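Local structure of alpha,alpha-trehalose-phosphate synthase (UDP-forming) (Burkholderia multivorans, 5UOF) at residues Tyr85-Asn91 with Asp140-Leu144; Gly160-His164 with Trp453-Phe457; Val367-Arg371 with Val411-Asp415; Arg11-Val15 with Leu126-Arg131. The protein is a family 20 glycosyltransferase of the GT-B clan, with two Rossmann-like domains, each built round its own beta sheet. All blocks are in the same frame, centred on the assembly; numbering follows the deposited sequence. Where two conformers were deposited one is given.

Overall arrangement
Three contacts belong to the N-terminal domain, interaction 3 to the second. Strands 12-16, 135-139 and 159-162 are consecutive in the first sheet. Interaction 4 packs helix 109-127 on one face of it, and interaction 2 brings helix 450-472 to the other, centres about 17 Å apart. Interaction 1 joins the loop after strand 135-139 to the turn between helices 79-86 and 89-98 and touches interactions 2 and 4, about 19 Å and 21 Å away centre to centre. Interaction 3 joins two loops of the parallel sheet, its centre about 40 Å from that of interaction 4. Along the chain, interactions 1 and 4 cross, and interaction 3 is nested within interaction 2, whose helix returns to the first domain.

Interaction 1 of 4, residues Tyr85-Asn91 with Asp140-Leu144; sequences YYRGFSN and DYHLL. With EDO (1,2-ethanediol), chain J.
An aromatic cluster of Tyr85, Tyr86 and His142 joins the turn between helices 79-86 and 89-98 to the loop that follows strand 135-139. His142 is the hub. Its CG lies anti to the carbonyl carbon (chi1 -63°), which directs the imidazole into the notch between the two helices. Tyr86 presents an edge to one imidazole face, the planes 59° apart, while Tyr141 CE2 lies over the opposite face near the rim. The Tyr85 ring is nearly parallel to the imidazole but slid past it, and Tyr85 CE1 meets His142 CB at 3.5 Å instead of stacking on the imidazole. Farther out, Tyr85 OH comes to 3.3 Å from Leu143 CG and makes its hydrogen bond to Asn17.

Polar links tie the cluster's rim together. Tyr141 OH donates to Asn91 OD1 over 2.8 Å, lying in the carbonyl plane, and Asn91 ND2 donates to Tyr86 O at 2.7 Å. One amide thus bridges the helix turn and the loop, and both its ends are fixed. His142 ND1 makes a weak hydrogen bond to Tyr85 O, 3.4 Å long, and Ser90 CB packs 3.3 Å from that nitrogen. A water bonds Tyr85 O or His142 O and, in one serine conformer, Ser90 OG. A loop at the C-terminal end of a parallel strand, packed against helices beside it, is typical of the Rossmann-like N-terminal domain of GT-B glycosyltransferases.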
# COMPACT_ATOMS: atom_id res chain seq x y z
N TYR A 85 13.03 -4.50 21.09
CA TYR A 85 11.86 -3.65 21.24
C TYR A 85 11.89 -2.47 20.27
O TYR A 85 10.88 -2.18 19.62
CB TYR A 85 11.76 -3.15 22.68
CG TYR A 85 10.48 -2.44 23.07
CD1 TYR A 85 10.23 -1.12 22.67
CD2 TYR A 85 9.53 -3.06 23.87
CE1 TYR A 85 9.07 -0.45 23.05
CE2 TYR A 85 8.36 -2.41 24.25
CZ TYR A 85 8.14 -1.11 23.85
OH TYR A 85 6.98 -0.46 24.24
N TYR A 86 13.03 -1.79 20.14
CA TYR A 86 13.12 -0.56 19.36
C TYR A 86 13.87 -0.67 18.04
O TYR A 86 13.70 0.21 17.18
CB TYR A 86 13.78 0.55 20.20
CG TYR A 86 12.92 1.03 21.33
CD1 TYR A 86 11.79 1.80 21.08
CD2 TYR A 86 13.24 0.72 22.65
CE1 TYR A 86 10.99 2.25 22.12
CE2 TYR A 86 12.44 1.17 23.70
CZ TYR A 86 11.32 1.93 23.42
OH TYR A 86 10.52 2.37 24.45
N ARG A 87 14.70 -1.69 17.86
CA ARG A 87 15.54 -1.82 16.67
C ARG A 87 15.33 -3.17 16.02
O ARG A 87 16.27 -3.86 15.62
CB ARG A 87 17.01 -1.60 17.00
CG ARG A 87 17.31 -0.24 17.59
CD ARG A 87 18.80 -0.02 17.77
NE ARG A 87 19.49 0.05 16.48
CZ ARG A 87 20.32 -0.88 16.02
NH1 ARG A 87 20.57 -1.96 16.74
NH2 ARG A 87 20.89 -0.72 14.83
N GLY A 88 14.06 -3.58 15.95
CA GLY A 88 13.74 -4.87 15.38
C GLY A 88 12.43 -4.85 14.62
O GLY A 88 12.21 -3.97 13.78
N PHE A 89 11.54 -5.78 14.95
CA PHE A 89 10.37 -6.03 14.11
C PHE A 89 9.41 -4.84 14.07
O PHE A 89 8.87 -4.52 13.01
CB PHE A 89 9.65 -7.28 14.63
CG PHE A 89 8.30 -7.51 14.01
CD1 PHE A 89 8.18 -8.11 12.76
CD2 PHE A 89 7.14 -7.13 14.69
CE1 PHE A 89 6.93 -8.31 12.19
CE2 PHE A 89 5.89 -7.34 14.13
CZ PHE A 89 5.78 -7.92 12.87
N SER A 90 9.20 -4.17 15.21
CA SER A 90 8.23 -3.07 15.27
C SER A 90 8.61 -1.96 14.30
O SER A 90 7.76 -1.43 13.58
CB SER A 90 8.16 -2.49 16.69
OG SER A 90 7.69 -3.42 17.63
N ASN A 91 9.88 -1.58 14.29
CA ASN A 91 10.27 -0.47 13.44
C ASN A 91 10.77 -0.90 12.07
O ASN A 91 10.69 -0.12 11.11
CB ASN A 91 11.33 0.38 14.15
CG ASN A 91 10.74 1.25 15.26
OD1 ASN A 91 9.64 1.80 15.11
ND2 ASN A 91 11.44 1.35 16.37
N ASP A 140 0.02 1.81 21.58
CA ASP A 140 0.75 1.85 20.31
C ASP A 140 1.46 0.56 19.92
O ASP A 140 1.47 -0.43 20.67
CB ASP A 140 1.76 3.00 20.31
CG ASP A 140 1.83 3.70 18.95
OD1 ASP A 140 1.00 3.36 18.06
OD2 ASP A 140 2.72 4.56 18.75
N TYR A 141 2.07 0.58 18.73
CA TYR A 141 2.37 -0.64 18.00
C TYR A 141 3.51 -1.46 18.61
O TYR A 141 3.59 -2.66 18.33
CB TYR A 141 2.68 -0.28 16.53
CG TYR A 141 3.89 0.61 16.35
CD1 TYR A 141 3.81 2.00 16.53
CD2 TYR A 141 5.13 0.07 16.02
CE1 TYR A 141 4.92 2.80 16.39
CE2 TYR A 141 6.24 0.86 15.87
CZ TYR A 141 6.14 2.22 16.05
OH TYR A 141 7.26 3.01 15.90
N HIS A 142 4.41 -0.85 19.40
CA HIS A 142 5.47 -1.64 20.02
C HIS A 142 4.90 -2.64 21.02
O HIS A 142 5.58 -3.62 21.35
CB HIS A 142 6.47 -0.75 20.76
CG HIS A 142 7.22 0.21 19.89
ND1 HIS A 142 8.24 -0.18 19.05
CD2 HIS A 142 7.13 1.56 19.76
CE1 HIS A 142 8.73 0.88 18.42
NE2 HIS A 142 8.07 1.94 18.84
N LEU A 143 3.69 -2.39 21.52
CA LEU A 143 3.09 -3.19 22.58
C LEU A 143 1.83 -3.90 22.10
O LEU A 143 1.00 -4.31 22.91
CB LEU A 143 2.76 -2.31 23.78
CG LEU A 143 3.95 -1.75 24.55
CD1 LEU A 143 3.54 -0.56 25.41
CD2 LEU A 143 4.58 -2.85 25.38
N LEU A 144 1.65 -4.02 20.79
CA LEU A 144 0.47 -4.71 20.27
C LEU A 144 0.21 -6.09 20.89
O LEU A 144 -0.94 -6.36 21.26
CB LEU A 144 0.60 -4.76 18.74
CG LEU A 144 -0.65 -5.16 17.97
CD1 LEU A 144 -0.64 -4.45 16.65
CD2 LEU A 144 -0.65 -6.67 17.78
C1 EDO J . 10.40 4.79 13.35
O1 EDO J . 11.08 3.63 12.85
C2 EDO J . 10.27 5.79 12.21
O2 EDO J . 11.57 6.06 11.67
O HOH W 1 8.52 -3.60 20.10

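Interaction 2 of 4, residues Gly160-His164 with Trp453-Phe457; sequences GFFLH and WRDTF. With EDO (1,2-ethanediol), chain Q.
Trp453 and Phe162 form a T-shaped pair in which the indole stands on edge above the phenyl ring. The planes are 78° apart, and Trp453 NE1 leads, 3.5 Å from Phe162 CZ. All six phenyl carbons are almost equally distant from that nitrogen, so it sits over the middle of the face, the indole a little off the perpendicular. Farther along the indole, Trp453 CZ2 meets His164 CE1 at 4.2 Å, and the imidazole in turn lays a face against Phe162 CD2; His164 NE2 is hydrogen-bonded to His139.

One helical turn on, Phe457 uses its edge instead. With CG anti to the backbone N (chi1 -163°), the ring reaches down to the strand backbone, where Phe457 CZ lies 3.4 Å from Phe161 O. Gly160 carries no side chain, and Phe457 CZ approaches its CA to 3.8 Å. The axes of strand 160-162 and helix 453-457 approach to 11.6 Å and run roughly antiparallel, at 150°. Strand 159-162 lies between strands 135-139 and 191-194; Trp137 of the former stacks on Phe457 and meets Trp453, which also touches helix 32-43, so helices 450-472 and 32-43 are neighbours on this face of the sheet.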
# COMPACT_ATOMS: atom_id res chain seq x y z
N GLY A 160 -7.58 -2.29 27.18
CA GLY A 160 -7.80 -1.54 25.95
C GLY A 160 -6.49 -1.26 25.24
O GLY A 160 -5.43 -1.15 25.87
N PHE A 161 -6.57 -1.13 23.92
CA PHE A 161 -5.43 -0.80 23.09
C PHE A 161 -5.77 0.46 22.31
O PHE A 161 -6.90 0.61 21.85
CB PHE A 161 -5.11 -1.95 22.09
CG PHE A 161 -3.89 -1.71 21.23
CD1 PHE A 161 -2.61 -1.69 21.79
CD2 PHE A 161 -4.02 -1.54 19.85
CE1 PHE A 161 -1.49 -1.48 20.99
CE2 PHE A 161 -2.89 -1.33 19.05
CZ PHE A 161 -1.63 -1.29 19.62
N PHE A 162 -4.81 1.37 22.19
CA PHE A 162 -4.96 2.49 21.27
C PHE A 162 -3.76 2.53 20.33
O PHE A 162 -2.61 2.62 20.78
CB PHE A 162 -5.12 3.84 21.98
CG PHE A 162 -5.43 4.95 21.01
CD1 PHE A 162 -6.72 5.09 20.53
CD2 PHE A 162 -4.44 5.79 20.52
CE1 PHE A 162 -7.02 6.07 19.59
CE2 PHE A 162 -4.74 6.79 19.60
CZ PHE A 162 -6.04 6.92 19.13
N LEU A 163 -4.04 2.46 19.03
CA LEU A 163 -3.02 2.55 18.00
C LEU A 163 -2.86 4.01 17.58
O LEU A 163 -3.81 4.63 17.10
CB LEU A 163 -3.40 1.69 16.80
CG LEU A 163 -2.32 1.55 15.74
CD1 LEU A 163 -1.14 0.71 16.30
CD2 LEU A 163 -2.92 0.90 14.49
N HIS A 164 -1.66 4.57 17.77
CA HIS A 164 -1.43 5.97 17.43
C HIS A 164 -1.08 6.18 15.96
O HIS A 164 -1.23 7.30 15.46
CB HIS A 164 -0.32 6.55 18.30
CG HIS A 164 -0.67 6.61 19.75
ND1 HIS A 164 -0.81 7.81 20.43
CD2 HIS A 164 -0.93 5.64 20.65
CE1 HIS A 164 -1.13 7.56 21.69
NE2 HIS A 164 -1.20 6.25 21.85
N TRP A 453 -10.58 12.28 23.88
CA TRP A 453 -9.85 11.02 23.74
C TRP A 453 -9.75 10.30 25.08
O TRP A 453 -10.13 9.13 25.20
CB TRP A 453 -8.45 11.31 23.19
CG TRP A 453 -7.51 10.15 23.07
CD1 TRP A 453 -7.52 9.17 22.12
CD2 TRP A 453 -6.36 9.90 23.89
NE1 TRP A 453 -6.47 8.30 22.33
CE2 TRP A 453 -5.73 8.74 23.39
CE3 TRP A 453 -5.80 10.55 25.00
CZ2 TRP A 453 -4.58 8.21 23.96
CZ3 TRP A 453 -4.65 10.02 25.56
CH2 TRP A 453 -4.06 8.86 25.04
N ARG A 454 -9.25 11.00 26.09
CA ARG A 454 -9.06 10.39 27.39
C ARG A 454 -10.39 9.91 27.98
O ARG A 454 -10.52 8.75 28.40
CB ARG A 454 -8.39 11.40 28.32
CG ARG A 454 -8.47 11.02 29.77
CD ARG A 454 -7.67 11.99 30.63
NE ARG A 454 -8.29 13.30 30.74
CZ ARG A 454 -7.80 14.40 30.18
NH1 ARG A 454 -6.69 14.36 29.46
NH2 ARG A 454 -8.43 15.55 30.35
N ASP A 455 -11.39 10.79 28.01
CA ASP A 455 -12.63 10.49 28.72
C ASP A 455 -13.43 9.40 28.03
O ASP A 455 -14.00 8.53 28.70
CB ASP A 455 -13.47 11.76 28.85
CG ASP A 455 -12.90 12.74 29.85
OD1 ASP A 455 -12.11 12.32 30.73
OD2 ASP A 455 -13.26 13.93 29.77
N THR A 456 -13.50 9.42 26.69
CA THR A 456 -14.31 8.42 25.99
C THR A 456 -13.64 7.05 26.03
O THR A 456 -14.32 6.03 26.17
CB THR A 456 -14.58 8.86 24.55
OG1 THR A 456 -13.34 9.07 23.88
CG2 THR A 456 -15.37 10.17 24.54
N PHE A 457 -12.31 7.01 25.93
CA PHE A 457 -11.65 5.71 25.98
C PHE A 457 -11.78 5.10 27.37
O PHE A 457 -12.15 3.93 27.52
CB PHE A 457 -10.18 5.81 25.57
CG PHE A 457 -9.57 4.48 25.23
CD1 PHE A 457 -9.17 3.60 26.22
CD2 PHE A 457 -9.42 4.10 23.90
CE1 PHE A 457 -8.62 2.36 25.90
CE2 PHE A 457 -8.87 2.87 23.57
CZ PHE A 457 -8.47 1.99 24.58
C1 EDO Q . -11.94 9.98 33.53
O1 EDO Q . -12.80 10.32 32.44
C2 EDO Q . -10.51 10.41 33.22
O2 EDO Q . -10.27 11.77 33.63

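Interaction 3 of 4, residues Val367-Arg371 with Val411-Asp415; sequences VTPLR and VNPYD
Leu370 reaches across to Pro413 and Tyr414, one branch meeting a hydroxyl, the other a ring face and a proline. Leu370 CB lies 3.6 Å from Tyr414 OH. CG, turned anti to the carbonyl carbon (chi1 -54°), remains beside the same hydroxyl, and Leu370 CD1 continues along it at 3.7 Å from Tyr414 OH. The other branch, Leu370 CD2, lies over one face of the phenol, offset toward the rim, in a CH-pi contact 4.3 Å from the centroid of the Tyr414 ring and 22° off its normal. The same methyl, Leu370 CD2, rests 3.7 Å from Pro413 CG, proline and ring lying roughly at a right angle about it.

Behind it, Pro413 CB packs on Thr368 O at 3.5 Å, and Thr368 CG2 meets Val411 CG2 at 3.7 Å, extending the packing toward the strand ends. The loop's own hydrogen bonds probably hold Pro413 and Tyr414 in place. Asn412 OD1 accepts from Tyr414 N at 3.0 Å in an Asx turn, coincident with a type I turn from Asn412 to Asp415. Asp415 then N-caps helix 416-428, and its OD2 also binds the amino group of a serine ligand. The second subunit comes close here: Asn412 ND2 donates to Arg174 O of that chain, and Tyr414 packs on its Leu175. Two loops leaving the C-terminal ends of strands 364-367 and 409-411, with strand 392-396 between them, are typical of the parallel sheet in the second Rossmann-like domain of the GT-B fold.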
# COMPACT_ATOMS: atom_id res chain seq x y z
N VAL A 367 1.91 21.18 6.25
CA VAL A 367 1.90 19.90 6.97
C VAL A 367 1.38 18.81 6.04
O VAL A 367 0.20 18.45 6.07
CB VAL A 367 1.02 20.01 8.23
CG1 VAL A 367 1.14 18.76 9.08
CG2 VAL A 367 1.40 21.25 9.04
N THR A 368 2.25 18.27 5.20
CA THR A 368 1.80 17.38 4.12
C THR A 368 2.57 16.06 4.12
O THR A 368 3.16 15.67 3.10
CB THR A 368 1.90 18.10 2.78
OG1 THR A 368 3.26 18.46 2.52
CG2 THR A 368 1.03 19.38 2.77
N PRO A 369 2.52 15.30 5.22
CA PRO A 369 3.16 13.98 5.23
C PRO A 369 2.51 13.05 4.23
O PRO A 369 1.32 13.18 3.92
CB PRO A 369 2.93 13.48 6.66
CG PRO A 369 1.65 14.18 7.10
CD PRO A 369 1.79 15.57 6.48
N LEU A 370 3.29 12.07 3.76
CA LEU A 370 2.74 11.07 2.85
C LEU A 370 1.72 10.19 3.55
O LEU A 370 0.79 9.69 2.90
CB LEU A 370 3.86 10.20 2.27
CG LEU A 370 4.98 10.99 1.61
CD1 LEU A 370 6.01 10.04 1.00
CD2 LEU A 370 4.41 11.97 0.57
N ARG A 371 1.87 9.99 4.86
CA ARG A 371 0.97 9.17 5.64
C ARG A 371 1.22 9.47 7.12
O ARG A 371 2.37 9.53 7.55
CB ARG A 371 1.20 7.68 5.32
CG ARG A 371 0.31 6.70 6.06
CD ARG A 371 -1.17 6.95 5.81
NE ARG A 371 -1.59 6.59 4.46
CZ ARG A 371 -2.85 6.28 4.14
NH1 ARG A 371 -3.78 6.27 5.09
NH2 ARG A 371 -3.16 5.95 2.90
N VAL A 411 -4.38 18.61 0.30
CA VAL A 411 -3.62 18.30 -0.91
C VAL A 411 -3.16 16.85 -0.90
O VAL A 411 -3.05 16.20 0.14
CB VAL A 411 -2.41 19.23 -1.09
CG1 VAL A 411 -2.86 20.67 -1.23
CG2 VAL A 411 -1.44 19.08 0.08
N ASN A 412 -2.87 16.36 -2.09
CA ASN A 412 -2.23 15.07 -2.26
C ASN A 412 -0.74 15.32 -2.42
O ASN A 412 -0.33 15.90 -3.44
CB ASN A 412 -2.81 14.36 -3.49
CG ASN A 412 -2.28 12.94 -3.65
OD1 ASN A 412 -1.14 12.65 -3.31
ND2 ASN A 412 -3.10 12.05 -4.21
N PRO A 413 0.10 14.92 -1.47
CA PRO A 413 1.53 15.27 -1.55
C PRO A 413 2.27 14.58 -2.68
O PRO A 413 3.41 14.99 -2.99
CB PRO A 413 2.08 14.85 -0.18
CG PRO A 413 1.15 13.78 0.29
CD PRO A 413 -0.22 14.13 -0.27
N TYR A 414 1.68 13.58 -3.32
CA TYR A 414 2.25 12.99 -4.53
C TYR A 414 2.00 13.85 -5.76
O TYR A 414 2.46 13.49 -6.85
CB TYR A 414 1.68 11.60 -4.75
CG TYR A 414 2.09 10.67 -3.64
CD1 TYR A 414 3.31 10.01 -3.67
CD2 TYR A 414 1.27 10.48 -2.53
CE1 TYR A 414 3.70 9.16 -2.66
CE2 TYR A 414 1.65 9.62 -1.50
CZ TYR A 414 2.87 8.97 -1.57
OH TYR A 414 3.27 8.12 -0.57
N ASP A 415 1.30 14.96 -5.62
CA ASP A 415 1.02 15.88 -6.71
C ASP A 415 1.73 17.18 -6.36
O ASP A 415 1.15 18.06 -5.72
CB ASP A 415 -0.48 16.04 -6.86
CG ASP A 415 -0.88 16.87 -8.06
OD1 ASP A 415 -0.01 17.54 -8.66
OD2 ASP A 415 -2.08 16.85 -8.39

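Interaction 4 of 4, residues Arg11-Val15 with Leu126-Arg131; sequences RLIVV and LAALLR. With EDO (1,2-ethanediol), chain M.
Leu126 fits its two methyls against alternate residues of the strand: Leu126 CD2 lies 3.6 Å from Val15 CG2, and Leu126 CD1 3.9 Å from Ile13 CG2. Its CG anti to the backbone N (chi1 177°) carries the fork down to the sheet. Leu130, after the turn, adds CD2 at 4.1 Å from Ile13 CG1 and extends this apolar centre toward Arg11.

There the contact becomes polar. The guanidinium groups of Arg11 and Arg131 stack flat, planes 2° apart and centres 3.8 Å from each other, although the two side chains cross at about a right angle. Arg11 NH2 donates to Leu129 O at 3.0 Å, within both the guanidinium plane and the carbonyl plane, and a water links Arg11 NH1 to that same oxygen. A salt bridge from Arg11 NH2 to Asp134 OD2, which also accepts from Arg131 N, probably eases the like charges. Arg131 NE donates almost straight to a 1,2-ethanediol, and this side chain also touches a crystal neighbour, which may influence its pose. Strand 12-16 lies between strands 46-48 and 135-139; helix 109-127 packs against its Ile13 and Val15, while Leu12 and Val14 turn to helix 32-43 on the other face.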
# COMPACT_ATOMS: atom_id res chain seq x y z
N ARG A 11 -8.36 1.47 39.52
CA ARG A 11 -7.14 2.08 39.01
C ARG A 11 -7.08 1.96 37.50
O ARG A 11 -7.43 0.93 36.93
CB ARG A 11 -5.90 1.42 39.61
CG ARG A 11 -5.82 1.52 41.13
CD ARG A 11 -4.48 1.02 41.61
NE ARG A 11 -4.20 -0.34 41.15
CZ ARG A 11 -3.09 -1.01 41.43
NH1 ARG A 11 -2.15 -0.44 42.18
NH2 ARG A 11 -2.91 -2.24 40.95
N LEU A 12 -6.65 3.04 36.85
CA LEU A 12 -6.20 2.99 35.47
C LEU A 12 -4.73 2.60 35.47
O LEU A 12 -3.91 3.21 36.17
CB LEU A 12 -6.40 4.33 34.78
CG LEU A 12 -5.96 4.38 33.31
CD1 LEU A 12 -6.82 3.43 32.48
CD2 LEU A 12 -6.02 5.81 32.78
N ILE A 13 -4.39 1.58 34.69
CA ILE A 13 -3.02 1.14 34.49
C ILE A 13 -2.65 1.52 33.07
O ILE A 13 -3.15 0.92 32.11
CB ILE A 13 -2.86 -0.37 34.72
CG1 ILE A 13 -3.56 -0.81 36.02
CG2 ILE A 13 -1.38 -0.80 34.67
CD1 ILE A 13 -2.99 -0.22 37.30
N VAL A 14 -1.80 2.53 32.91
CA VAL A 14 -1.29 2.92 31.60
C VAL A 14 -0.02 2.15 31.33
O VAL A 14 0.89 2.10 32.17
CB VAL A 14 -1.04 4.44 31.54
CG1 VAL A 14 -0.20 4.79 30.32
CG2 VAL A 14 -2.37 5.20 31.52
N VAL A 15 0.06 1.52 30.15
CA VAL A 15 1.24 0.79 29.71
C VAL A 15 1.71 1.44 28.41
O VAL A 15 0.97 1.48 27.43
CB VAL A 15 0.93 -0.70 29.50
CG1 VAL A 15 2.16 -1.44 28.97
CG2 VAL A 15 0.44 -1.34 30.80
N LEU A 126 4.36 -6.73 34.70
CA LEU A 126 3.17 -5.98 35.10
C LEU A 126 2.21 -6.85 35.90
O LEU A 126 1.58 -6.36 36.85
CB LEU A 126 2.47 -5.42 33.86
CG LEU A 126 1.17 -4.68 34.18
CD1 LEU A 126 1.46 -3.46 35.06
CD2 LEU A 126 0.45 -4.28 32.93
N ALA A 127 2.08 -8.13 35.55
CA ALA A 127 0.98 -8.94 36.05
C ALA A 127 0.97 -9.01 37.57
O ALA A 127 -0.10 -8.99 38.19
CB ALA A 127 1.06 -10.35 35.45
N ALA A 128 2.15 -9.06 38.19
CA ALA A 128 2.23 -9.17 39.64
C ALA A 128 1.73 -7.91 40.33
O ALA A 128 1.38 -7.97 41.52
CB ALA A 128 3.67 -9.45 40.07
N LEU A 129 1.67 -6.78 39.63
CA LEU A 129 1.22 -5.53 40.22
C LEU A 129 -0.28 -5.30 40.08
O LEU A 129 -0.79 -4.32 40.63
CB LEU A 129 1.96 -4.35 39.59
CG LEU A 129 3.47 -4.43 39.49
CD1 LEU A 129 4.01 -3.27 38.66
CD2 LEU A 129 4.10 -4.45 40.87
N LEU A 130 -0.99 -6.18 39.37
CA LEU A 130 -2.39 -5.96 39.06
C LEU A 130 -3.31 -6.34 40.21
O LEU A 130 -3.07 -7.32 40.93
CB LEU A 130 -2.79 -6.77 37.83
CG LEU A 130 -2.15 -6.28 36.53
CD1 LEU A 130 -2.53 -7.17 35.37
CD2 LEU A 130 -2.57 -4.83 36.26
N ARG A 131 -4.34 -5.58 40.37
CA ARG A 131 -5.51 -5.93 41.15
C ARG A 131 -6.64 -6.33 40.20
O ARG A 131 -6.67 -5.89 39.04
CB ARG A 131 -5.95 -4.75 42.02
CG ARG A 131 -4.84 -4.23 42.90
CD ARG A 131 -5.25 -3.01 43.73
NE ARG A 131 -4.10 -2.53 44.49
CZ ARG A 131 -4.02 -1.34 45.08
NH1 ARG A 131 -5.04 -0.49 45.00
NH2 ARG A 131 -2.93 -1.01 45.75
C1 EDO M . -1.28 -5.20 43.92
O1 EDO M . -1.80 -4.46 45.04
C2 EDO M . -0.01 -5.95 44.32
O2 EDO M . 1.05 -5.01 44.58
O HOH W 2 0.37 -2.10 42.37